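Local atomic coordinates of beta chain (Acipenser persicus, PDB entry 6IYH), a protein that probably carries oxygen as the haem-binding beta subunit of a four-chain sturgeon haemoglobin. Residues W2-L13 and V125-V135. Numbering follows the deposited sequence.
Sequences WTDSERFAITTL and VQAAWQKMIAV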
loop_
_atom_site.group_PDB
_atom_site.type_symbol
_atom_site.label_atom_id
_atom_site.label_comp_id
_atom_site.label_asym_id
_atom_site.label_seq_id
_atom_site.Cartn_x
_atom_site.Cartn_y
_atom_site.Cartn_z
ATOM N N TRP B 2 7.925 21.378 12.756
ATOM C CA TRP B 2 9.285 20.886 12.712
ATOM C C TRP B 2 10.029 21.173 13.941
ATOM O O TRP B 2 9.947 22.289 14.396
ATOM C CB TRP B 2 9.992 21.582 11.572
ATOM C CG TRP B 2 9.382 21.213 10.223
ATOM C CD1 TRP B 2 8.492 21.912 9.504
ATOM C CD2 TRP B 2 9.674 20.023 9.493
ATOM N NE1 TRP B 2 8.213 21.248 8.316
ATOM C CE2 TRP B 2 8.908 20.067 8.312
ATOM C CE3 TRP B 2 10.474 18.910 9.761
ATOM C CZ2 TRP B 2 8.920 19.038 7.369
ATOM C CZ3 TRP B 2 10.545 17.899 8.795
ATOM C CH2 TRP B 2 9.757 17.992 7.610
ATOM N N THR B 3 10.849 20.245 14.425
ATOM C CA THR B 3 11.826 20.604 15.435
ATOM C C THR B 3 13.061 21.332 14.824
ATOM O O THR B 3 13.408 21.176 13.639
ATOM C CB THR B 3 12.301 19.408 16.270
ATOM O OG1 THR B 3 13.229 18.603 15.527
ATOM C CG2 THR B 3 11.094 18.569 16.734
ATOM N N ASP B 4 13.737 22.131 15.644
ATOM C CA ASP B 4 14.938 22.807 15.152
ATOM C C ASP B 4 15.970 21.808 14.682
ATOM O O ASP B 4 16.629 22.031 13.670
ATOM C CB ASP B 4 15.585 23.660 16.241
ATOM C CG ASP B 4 14.819 24.890 16.544
ATOM O OD1 ASP B 4 13.939 25.318 15.778
ATOM O OD2 ASP B 4 15.149 25.460 17.601
ATOM N N SER B 5 16.129 20.738 15.422
ATOM C CA SER B 5 17.034 19.700 15.016
ATOM C C SER B 5 16.677 19.125 13.612
ATOM O O SER B 5 17.591 18.810 12.801
ATOM C CB SER B 5 17.032 18.599 16.006
ATOM O OG SER B 5 17.940 17.661 15.568
ATOM N N GLU B 6 15.388 18.930 13.375
ATOM C CA GLU B 6 14.916 18.399 12.060
ATOM C C GLU B 6 15.220 19.387 10.974
ATOM O O GLU B 6 15.767 19.004 9.905
ATOM C CB GLU B 6 13.426 18.095 12.062
ATOM C CG GLU B 6 13.068 16.832 12.818
ATOM C CD GLU B 6 11.573 16.730 13.119
ATOM O OE1 GLU B 6 10.812 17.682 12.988
ATOM O OE2 GLU B 6 11.174 15.667 13.505
ATOM N N ARG B 7 14.901 20.657 11.214
ATOM C CA ARG B 7 15.149 21.709 10.254
ATOM C C ARG B 7 16.597 21.786 9.837
ATOM O O ARG B 7 16.908 21.936 8.657
ATOM C CB ARG B 7 14.803 23.071 10.817
ATOM C CG ARG B 7 13.379 23.452 10.668
ATOM C CD ARG B 7 13.159 24.853 11.187
ATOM N NE ARG B 7 11.746 25.008 11.495
ATOM C CZ ARG B 7 10.802 25.303 10.621
ATOM N NH1 ARG B 7 11.096 25.533 9.351
ATOM N NH2 ARG B 7 9.544 25.436 11.039
ATOM N N PHE B 8 17.463 21.636 10.834
ATOM C CA PHE B 8 18.879 21.654 10.652
ATOM C C PHE B 8 19.394 20.463 9.872
ATOM O O PHE B 8 20.238 20.633 8.996
ATOM C CB PHE B 8 19.559 21.624 12.017
ATOM C CG PHE B 8 21.050 21.665 11.945
ATOM C CD1 PHE B 8 21.704 22.844 11.659
ATOM C CD2 PHE B 8 21.790 20.521 12.137
ATOM C CE1 PHE B 8 23.062 22.868 11.626
ATOM C CE2 PHE B 8 23.157 20.535 12.078
ATOM C CZ PHE B 8 23.793 21.711 11.842
ATOM N N ALA B 9 18.927 19.266 10.217
ATOM C CA ALA B 9 19.264 18.029 9.494
ATOM C C ALA B 9 18.916 18.158 8.008
ATOM O O ALA B 9 19.716 17.737 7.174
ATOM C CB ALA B 9 18.556 16.815 10.132
ATOM N N ILE B 10 17.780 18.754 7.700
ATOM C CA ILE B 10 17.313 18.937 6.325
ATOM C C ILE B 10 18.134 19.995 5.591
ATOM O O ILE B 10 18.713 19.677 4.543
ATOM C CB ILE B 10 15.812 19.303 6.273
ATOM C CG1 ILE B 10 15.015 18.119 6.786
ATOM C CG2 ILE B 10 15.358 19.703 4.874
ATOM C CD1 ILE B 10 13.563 18.453 7.056
ATOM N N THR B 11 18.231 21.213 6.148
ATOM C CA THR B 11 18.877 22.315 5.419
ATOM C C THR B 11 20.415 22.099 5.327
ATOM O O THR B 11 21.001 22.412 4.259
ATOM C CB THR B 11 18.492 23.670 5.991
ATOM O OG1 THR B 11 18.912 23.670 7.338
ATOM C CG2 THR B 11 17.009 23.892 5.891
ATOM N N THR B 12 21.064 21.456 6.310
ATOM C CA THR B 12 22.514 21.192 6.186
ATOM C C THR B 12 22.815 20.147 5.137
ATOM O O THR B 12 23.769 20.285 4.386
ATOM C CB THR B 12 23.288 20.820 7.474
ATOM O OG1 THR B 12 22.927 19.526 7.915
ATOM C CG2 THR B 12 22.945 21.765 8.597
ATOM N N LEU B 13 22.025 19.084 5.101
ATOM C CA LEU B 13 22.268 18.077 4.081
ATOM C C LEU B 13 21.944 18.651 2.718
ATOM O O LEU B 13 22.680 18.390 1.766
ATOM C CB LEU B 13 21.407 16.815 4.377
ATOM C CG LEU B 13 21.795 15.629 3.495
ATOM C CD1 LEU B 13 21.481 14.260 4.119
ATOM C CD2 LEU B 13 20.915 15.619 2.251
ATOM N N VAL B 125 19.216 11.875 10.998
ATOM C CA VAL B 125 19.189 12.661 9.780
ATOM C C VAL B 125 18.222 11.951 8.790
ATOM O O VAL B 125 17.393 12.606 8.199
ATOM C CB VAL B 125 20.611 12.861 9.184
ATOM C CG1 VAL B 125 20.502 13.382 7.744
ATOM C CG2 VAL B 125 21.345 13.906 10.061
ATOM N N GLN B 126 18.393 10.642 8.660
ATOM C CA GLN B 126 17.400 9.815 7.829
ATOM C C GLN B 126 15.987 10.012 8.320
ATOM O O GLN B 126 15.089 10.158 7.553
ATOM C CB GLN B 126 17.750 8.315 7.769
ATOM C CG GLN B 126 16.669 7.544 6.980
ATOM C CD GLN B 126 16.873 6.091 7.045
ATOM O OE1 GLN B 126 17.791 5.641 7.575
ATOM N NE2 GLN B 126 16.004 5.382 6.464
ATOM N N ALA B 127 15.771 10.065 9.660
ATOM C CA ALA B 127 14.426 10.192 10.189
ATOM C C ALA B 127 13.847 11.495 9.802
ATOM O O ALA B 127 12.697 11.575 9.390
ATOM C CB ALA B 127 14.380 9.971 11.707
ATOM N N ALA B 128 14.644 12.573 9.860
ATOM C CA ALA B 128 14.167 13.879 9.429
ATOM C C ALA B 128 13.845 13.961 7.921
ATOM O O ALA B 128 12.830 14.514 7.527
ATOM C CB ALA B 128 15.203 14.970 9.749
ATOM N N TRP B 129 14.700 13.369 7.106
ATOM C CA TRP B 129 14.465 13.259 5.663
ATOM C C TRP B 129 13.232 12.371 5.326
ATOM O O TRP B 129 12.481 12.727 4.429
ATOM C CB TRP B 129 15.703 12.796 4.904
ATOM C CG TRP B 129 16.570 13.965 4.678
ATOM C CD1 TRP B 129 17.553 14.424 5.482
ATOM C CD2 TRP B 129 16.428 14.891 3.634
ATOM N NE1 TRP B 129 18.071 15.631 4.972
ATOM C CE2 TRP B 129 17.363 15.940 3.861
ATOM C CE3 TRP B 129 15.544 14.993 2.548
ATOM C CZ2 TRP B 129 17.505 17.005 2.989
ATOM C CZ3 TRP B 129 15.671 16.101 1.665
ATOM C CH2 TRP B 129 16.658 17.076 1.897
ATOM N N GLN B 130 13.021 11.313 6.060
ATOM C CA GLN B 130 11.793 10.523 5.848
ATOM C C GLN B 130 10.538 11.339 6.159
ATOM O O GLN B 130 9.563 11.309 5.441
ATOM C CB GLN B 130 11.867 9.286 6.662
ATOM C CG GLN B 130 10.646 8.383 6.519
ATOM C CD GLN B 130 10.528 7.857 5.099
ATOM O OE1 GLN B 130 11.528 7.641 4.411
ATOM N NE2 GLN B 130 9.269 7.709 4.646
ATOM N N LYS B 131 10.604 12.191 7.196
ATOM C CA LYS B 131 9.511 13.044 7.512
ATOM C C LYS B 131 9.303 14.035 6.401
ATOM O O LYS B 131 8.169 14.292 5.971
ATOM C CB LYS B 131 9.770 13.725 8.893
ATOM C CG LYS B 131 8.689 14.712 9.278
ATOM C CD LYS B 131 9.000 15.308 10.629
ATOM C CE LYS B 131 8.059 16.449 10.896
ATOM N NZ LYS B 131 8.229 16.841 12.336
ATOM N N MET B 132 10.376 14.624 5.875
ATOM C CA MET B 132 10.261 15.532 4.769
ATOM C C MET B 132 9.674 14.843 3.546
ATOM O O MET B 132 8.805 15.381 2.839
ATOM C CB MET B 132 11.623 16.154 4.362
ATOM C CG MET B 132 11.596 17.219 3.280
ATOM S SD MET B 132 10.812 18.777 3.905
ATOM C CE MET B 132 9.906 19.272 2.509
ATOM N N ILE B 133 10.202 13.671 3.243
ATOM C CA ILE B 133 9.618 12.893 2.108
ATOM C C ILE B 133 8.097 12.637 2.285
ATOM O O ILE B 133 7.346 12.753 1.355
ATOM C CB ILE B 133 10.474 11.626 1.908
ATOM C CG1 ILE B 133 11.772 12.001 1.250
ATOM C CG2 ILE B 133 9.755 10.529 1.085
ATOM C CD1 ILE B 133 12.874 11.006 1.467
ATOM N N ALA B 134 7.693 12.174 3.466
ATOM C CA ALA B 134 6.294 11.934 3.796
ATOM C C ALA B 134 5.445 13.176 3.613
ATOM O O ALA B 134 4.348 13.117 3.098
ATOM C CB ALA B 134 6.213 11.335 5.178
ATOM N N VAL B 135 5.974 14.338 3.965
ATOM C CA VAL B 135 5.219 15.550 3.817
ATOM C C VAL B 135 5.074 15.903 2.336
ATOM O O VAL B 135 4.031 16.308 1.923
ATOM C CB VAL B 135 5.900 16.693 4.593
ATOM C CG1 VAL B 135 5.328 18.028 4.190
ATOM C CG2 VAL B 135 5.756 16.448 6.096
HETATM O O HOH W 1 8.859 14.985 14.998
#
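Glu-6 and Lys-131 meet in a salt bridge, NZ lying 2.8 Å from OE1 on the syn side but 28° out of the carboxylate plane. From the opposite face of that carboxylate the backbone N of Thr-3 reaches the same OE1 at 2.9 Å, and Thr-3 OG1 in return accepts from Glu-6 N: the capping box that starts helix 4-14. Glutamate suits this place because one carboxylate can both accept the amide of the N-cap residue and bind a lysine of another helix; OE2 accepts from a water that in turn accepts weakly from Lys-131 NZ. Lys-131 NZ also donates to the carbonyl of Glu-1. Were Glu-6 an alanine, the ammonium would probably lose its carboxylate mate and the Thr-3 amide its side-chain acceptor, leaving only the Thr-3 OG1 half of the capping box.

The lysine chain is extended throughout, CG anti to the backbone N (chi1 177°), which carries its methylenes across one face of the Trp-2 indole: CE sits 3.8 Å from the centroid of the six-membered ring in a CH-pi contact, while NZ makes an off-centre cation-pi contact. Met-132 SD approaches the same ring obliquely, and Trp-2 NE1 is satisfied by the carbonyl of Met-77. Farther along, Trp-129 NE1 gives a weak hydrogen bond to Ala-9 O, 3.5 Å away, a carbonyl that also accepts weakly from Leu-13 N. Apolar branches suit this buried indole: Ile-10 CG1 lies over one face, its CG2 3.9 Å from Trp-129 CZ2, and Leu-13 CB comes obliquely.

Ala-9 and Ala-128, touching CB to CB at 3.8 Å, have only methyls and let the segment axes approach to 8.7 Å, crossing at -87°. This near-perpendicular packing joins the first and last helices of the globin fold; alongside, Leu-113 of helix 100-117 touches Leu-13 and Trp-129, and Ile-74 of helix 57-75 touches Ile-10 and Trp-129.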